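Precorrin-6y methylase (Rhodobacter capsulatus, PDB 3NJR) is the C-terminal domain of precorrin-6Y C5,15-methyltransferase, which methylates and probably decarboxylates a corrin precursor in cobalamin biosynthesis, and binds S-adenosyl-L-homocysteine. Local coordinates at residues Pro28-Lys40 with Arg86-Tyr100. Residues are numbered along the deposited sequence; the frame is centred on the assembly and turned at random.
With SAH (S-adenosyl-L-homocysteine), chain C.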
# COMPACT_ATOMS: atom_id res chain seq x y z
N PRO A 28 6.06 -7.82 22.35
CA PRO A 28 6.69 -8.66 21.33
C PRO A 28 6.10 -10.07 21.30
O PRO A 28 5.56 -10.54 22.32
CB PRO A 28 8.16 -8.72 21.78
CG PRO A 28 8.33 -7.60 22.71
CD PRO A 28 7.01 -7.44 23.40
N GLU A 29 6.21 -10.72 20.14
CA GLU A 29 5.69 -12.08 19.90
C GLU A 29 6.42 -13.11 20.76
O GLU A 29 5.97 -14.24 20.90
CB GLU A 29 5.80 -12.47 18.40
CG GLU A 29 5.06 -11.53 17.36
CD GLU A 29 5.89 -10.27 16.85
OE1 GLU A 29 6.91 -9.87 17.50
OE2 GLU A 29 5.50 -9.68 15.79
N SER A 30 7.54 -12.72 21.34
CA SER A 30 8.29 -13.61 22.22
C SER A 30 7.79 -13.58 23.66
O SER A 30 8.27 -14.34 24.49
CB SER A 30 9.77 -13.26 22.17
OG SER A 30 9.93 -11.85 22.20
N ALA A 31 6.83 -12.71 23.98
CA ALA A 31 6.26 -12.69 25.33
C ALA A 31 5.16 -13.76 25.50
O ALA A 31 4.50 -13.84 26.54
CB ALA A 31 5.76 -11.30 25.69
N PHE A 32 4.98 -14.58 24.46
CA PHE A 32 3.90 -15.57 24.40
C PHE A 32 4.43 -16.89 23.86
O PHE A 32 5.18 -16.91 22.87
CB PHE A 32 2.77 -15.10 23.47
CG PHE A 32 2.35 -13.66 23.65
CD1 PHE A 32 1.25 -13.34 24.45
CD2 PHE A 32 3.03 -12.63 23.00
CE1 PHE A 32 0.85 -12.00 24.62
CE2 PHE A 32 2.65 -11.29 23.15
CZ PHE A 32 1.56 -10.98 23.97
N ALA A 33 4.03 -17.98 24.50
CA ALA A 33 4.08 -19.30 23.92
C ALA A 33 3.18 -19.28 22.68
O ALA A 33 2.01 -18.90 22.76
CB ALA A 33 3.56 -20.30 24.91
N HIS A 34 3.72 -19.66 21.53
CA HIS A 34 2.93 -19.73 20.31
C HIS A 34 3.60 -20.74 19.41
O HIS A 34 4.70 -21.20 19.70
CB HIS A 34 2.87 -18.37 19.61
CG HIS A 34 4.19 -17.91 19.07
ND1 HIS A 34 5.07 -17.15 19.81
CD2 HIS A 34 4.77 -18.11 17.87
CE1 HIS A 34 6.14 -16.90 19.09
NE2 HIS A 34 5.99 -17.48 17.91
N ASP A 35 2.94 -21.06 18.30
CA ASP A 35 3.42 -22.13 17.42
C ASP A 35 3.72 -21.65 16.01
O ASP A 35 4.03 -22.47 15.15
CB ASP A 35 2.42 -23.30 17.39
CG ASP A 35 1.08 -22.95 16.70
OD1 ASP A 35 0.85 -21.79 16.26
OD2 ASP A 35 0.23 -23.87 16.62
N GLY A 36 3.63 -20.35 15.78
CA GLY A 36 3.73 -19.82 14.41
C GLY A 36 2.46 -19.13 13.91
O GLY A 36 2.53 -18.36 12.96
N GLN A 37 1.32 -19.38 14.56
CA GLN A 37 0.05 -18.77 14.15
C GLN A 37 -0.35 -17.48 14.90
O GLN A 37 -1.44 -16.95 14.69
CB GLN A 37 -1.08 -19.81 14.23
CG GLN A 37 -2.32 -19.49 13.37
CD GLN A 37 -1.97 -19.09 11.92
OE1 GLN A 37 -1.12 -19.72 11.26
NE2 GLN A 37 -2.64 -18.04 11.42
N ILE A 38 0.55 -16.98 15.74
CA ILE A 38 0.29 -15.79 16.57
C ILE A 38 -0.15 -14.56 15.75
O ILE A 38 0.19 -14.46 14.58
CB ILE A 38 1.56 -15.47 17.43
CG1 ILE A 38 1.28 -14.43 18.51
CG2 ILE A 38 2.74 -15.08 16.54
CD1 ILE A 38 2.23 -14.46 19.71
N THR A 39 -0.93 -13.66 16.35
CA THR A 39 -1.17 -12.30 15.79
C THR A 39 0.07 -11.40 15.96
O THR A 39 0.60 -11.27 17.06
CB THR A 39 -2.42 -11.58 16.42
OG1 THR A 39 -3.63 -12.31 16.14
CG2 THR A 39 -2.58 -10.15 15.87
N LYS A 40 0.54 -10.80 14.86
CA LYS A 40 1.73 -9.96 14.86
C LYS A 40 1.54 -8.76 15.79
O LYS A 40 0.44 -8.21 15.93
CB LYS A 40 2.05 -9.47 13.45
CG LYS A 40 2.63 -10.51 12.49
CD LYS A 40 4.07 -10.92 12.84
CE LYS A 40 4.78 -11.61 11.67
NZ LYS A 40 3.94 -12.64 10.97
N ARG A 86 -7.84 -26.71 18.19
CA ARG A 86 -6.63 -27.53 18.21
C ARG A 86 -6.01 -27.70 19.60
O ARG A 86 -5.52 -26.73 20.21
CB ARG A 86 -5.60 -26.98 17.23
CG ARG A 86 -6.02 -27.14 15.78
CD ARG A 86 -4.92 -26.73 14.84
NE ARG A 86 -3.63 -27.19 15.32
CZ ARG A 86 -2.48 -27.00 14.68
NH1 ARG A 86 -2.46 -26.38 13.51
NH2 ARG A 86 -1.35 -27.45 15.21
N ALA A 87 -6.01 -28.94 20.09
CA ALA A 87 -5.45 -29.26 21.40
C ALA A 87 -4.01 -28.76 21.60
O ALA A 87 -3.65 -28.36 22.72
CB ALA A 87 -5.51 -30.75 21.64
N ASP A 88 -3.20 -28.78 20.55
CA ASP A 88 -1.80 -28.37 20.68
C ASP A 88 -1.70 -26.86 20.85
O ASP A 88 -0.83 -26.37 21.56
CB ASP A 88 -0.91 -28.91 19.54
CG ASP A 88 -1.09 -28.14 18.22
OD1 ASP A 88 -0.18 -27.38 17.84
OD2 ASP A 88 -2.15 -28.30 17.57
N ARG A 89 -2.60 -26.13 20.22
CA ARG A 89 -2.62 -24.67 20.36
C ARG A 89 -3.23 -24.25 21.70
O ARG A 89 -2.77 -23.28 22.32
CB ARG A 89 -3.36 -24.02 19.20
CG ARG A 89 -2.70 -24.27 17.87
CD ARG A 89 -3.23 -23.32 16.86
NE ARG A 89 -2.25 -22.95 15.85
CZ ARG A 89 -2.46 -23.04 14.53
NH1 ARG A 89 -3.62 -23.50 14.07
NH2 ARG A 89 -1.52 -22.67 13.68
N ILE A 90 -4.25 -24.99 22.12
CA ILE A 90 -4.84 -24.83 23.46
C ILE A 90 -3.76 -24.88 24.55
O ILE A 90 -3.75 -24.09 25.48
CB ILE A 90 -5.96 -25.89 23.70
CG1 ILE A 90 -7.29 -25.40 23.11
CG2 ILE A 90 -6.06 -26.30 25.19
CD1 ILE A 90 -8.16 -24.58 24.06
N GLU A 91 -2.82 -25.80 24.40
CA GLU A 91 -1.72 -25.95 25.31
C GLU A 91 -0.88 -24.68 25.44
O GLU A 91 -0.47 -24.32 26.56
CB GLU A 91 -0.85 -27.10 24.84
CG GLU A 91 -0.07 -27.74 25.93
CD GLU A 91 1.29 -28.23 25.43
OE1 GLU A 91 1.43 -28.48 24.20
OE2 GLU A 91 2.22 -28.35 26.28
N ASN A 92 -0.63 -24.01 24.31
CA ASN A 92 0.03 -22.69 24.30
C ASN A 92 -0.79 -21.60 25.00
O ASN A 92 -0.23 -20.79 25.75
CB ASN A 92 0.38 -22.26 22.87
CG ASN A 92 1.57 -23.02 22.28
OD1 ASN A 92 1.66 -23.17 21.06
ND2 ASN A 92 2.50 -23.49 23.12
N ILE A 93 -2.11 -21.59 24.76
CA ILE A 93 -3.04 -20.71 25.49
C ILE A 93 -2.90 -20.97 26.97
O ILE A 93 -2.88 -20.05 27.79
CB ILE A 93 -4.54 -20.95 25.11
CG1 ILE A 93 -4.76 -20.84 23.60
CG2 ILE A 93 -5.46 -20.03 25.90
CD1 ILE A 93 -6.09 -21.34 23.15
N GLN A 94 -2.80 -22.24 27.33
CA GLN A 94 -2.73 -22.60 28.73
C GLN A 94 -1.46 -22.07 29.38
O GLN A 94 -1.50 -21.58 30.51
CB GLN A 94 -2.84 -24.11 28.91
CG GLN A 94 -3.64 -24.46 30.13
CD GLN A 94 -5.12 -24.17 29.93
OE1 GLN A 94 -5.68 -23.24 30.56
NE2 GLN A 94 -5.76 -24.94 29.03
N LYS A 95 -0.35 -22.15 28.65
CA LYS A 95 0.93 -21.65 29.14
C LYS A 95 0.87 -20.15 29.40
O LYS A 95 1.42 -19.66 30.40
CB LYS A 95 2.06 -22.00 28.20
CG LYS A 95 2.29 -23.50 28.13
CD LYS A 95 3.41 -23.87 27.18
CE LYS A 95 3.66 -25.38 27.22
NZ LYS A 95 4.65 -25.77 26.16
N ASN A 96 0.18 -19.42 28.52
CA ASN A 96 0.09 -17.97 28.62
C ASN A 96 -0.82 -17.57 29.76
O ASN A 96 -0.59 -16.56 30.41
CB ASN A 96 -0.40 -17.37 27.31
CG ASN A 96 0.61 -17.54 26.21
OD1 ASN A 96 1.79 -17.27 26.40
ND2 ASN A 96 0.16 -17.99 25.04
N ILE A 97 -1.85 -18.38 30.00
CA ILE A 97 -2.67 -18.21 31.18
C ILE A 97 -1.74 -18.38 32.41
O ILE A 97 -1.65 -17.46 33.24
CB ILE A 97 -3.91 -19.16 31.19
CG1 ILE A 97 -4.92 -18.76 30.11
CG2 ILE A 97 -4.60 -19.14 32.53
CD1 ILE A 97 -6.04 -19.80 29.83
N ASP A 98 -1.03 -19.52 32.49
CA ASP A 98 -0.05 -19.78 33.57
C ASP A 98 0.96 -18.66 33.76
O ASP A 98 1.02 -18.07 34.84
CB ASP A 98 0.74 -21.07 33.32
CG ASP A 98 -0.08 -22.34 33.54
OD1 ASP A 98 -1.32 -22.29 33.77
OD2 ASP A 98 0.56 -23.42 33.47
N THR A 99 1.73 -18.37 32.71
CA THR A 99 2.77 -17.35 32.74
C THR A 99 2.34 -16.07 33.43
O THR A 99 3.06 -15.56 34.30
CB THR A 99 3.25 -16.97 31.32
OG1 THR A 99 3.71 -18.15 30.66
CG2 THR A 99 4.40 -15.92 31.36
N TYR A 100 1.18 -15.57 33.03
CA TYR A 100 0.71 -14.25 33.44
C TYR A 100 -0.27 -14.29 34.60
O TYR A 100 -0.86 -13.27 34.97
CB TYR A 100 0.12 -13.52 32.23
CG TYR A 100 1.16 -13.17 31.19
CD1 TYR A 100 1.43 -14.02 30.10
CD2 TYR A 100 1.90 -11.99 31.30
CE1 TYR A 100 2.41 -13.70 29.16
CE2 TYR A 100 2.87 -11.65 30.37
CZ TYR A 100 3.13 -12.50 29.31
OH TYR A 100 4.09 -12.15 28.40
N SAH C . -5.57 -14.39 17.33
CA SAH C . -4.58 -15.50 17.24
CB SAH C . -4.15 -15.69 15.79
CG SAH C . -4.48 -17.09 15.26
SD SAH C . -5.79 -17.01 14.07
C SAH C . -3.40 -15.23 18.15
O SAH C . -2.69 -16.14 18.59
OXT SAH C . -3.10 -14.10 18.50
C5' SAH C . -5.99 -18.68 13.51
C4' SAH C . -6.55 -19.65 14.57
O4' SAH C . -7.98 -19.72 14.58
C3' SAH C . -6.05 -21.07 14.31
O3' SAH C . -5.30 -21.51 15.44
C2' SAH C . -7.29 -21.93 14.16
O2' SAH C . -7.18 -23.21 14.79
C1' SAH C . -8.39 -21.08 14.79
N9 SAH C . -9.73 -21.45 14.24
C8 SAH C . -10.00 -21.82 12.96
N7 SAH C . -11.31 -22.11 12.79
C5 SAH C . -11.91 -21.95 13.98
C6 SAH C . -13.29 -22.08 14.51
N6 SAH C . -14.28 -22.47 13.68
N1 SAH C . -13.53 -21.81 15.82
C2 SAH C . -12.54 -21.43 16.65
N3 SAH C . -11.26 -21.28 16.23
C4 SAH C . -10.88 -21.52 14.94
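Asp35 OD1 is gripped twice: by the backbone N of Gln37 at 3.0 Å, closing an Asx turn, and weakly by Arg89 NE at 3.3 Å. The same NE meets Asp35 OD2 at 2.8 Å in a salt bridge of poor angle, with carboxylate and guanidinium planes 67° apart. Asp35 chi1 of 68° sets CG between the backbone N and the carbonyl carbon, within reach of both partners. Gln37 CG lies over a face of the Arg89 guanidinium, and Arg89 NH1 comes within 2.9 Å of SAH O3'. The domain has the class I methyltransferase fold, strand order 3-2-1-4-5-7-6; helix 87-99 follows strand 79-84, whose Glu84 also binds the ligand, while the loop 28-40 leads into helix 41-51 and holds SAH OXT through Thr39 N and OG1. Farther along helix 87-99, the Asn96 amide pairs with the backbone of Ala33: OD1 accepts from its N (3.0 Å), and ND2 gives a nearly straight bond to its O (3.1 Å, 166°). Both carbonyl oxygens are met in plane on a lone pair. Just past the helix, Tyr100 OH donates to Ala31 O, which lies at the edge of the ring.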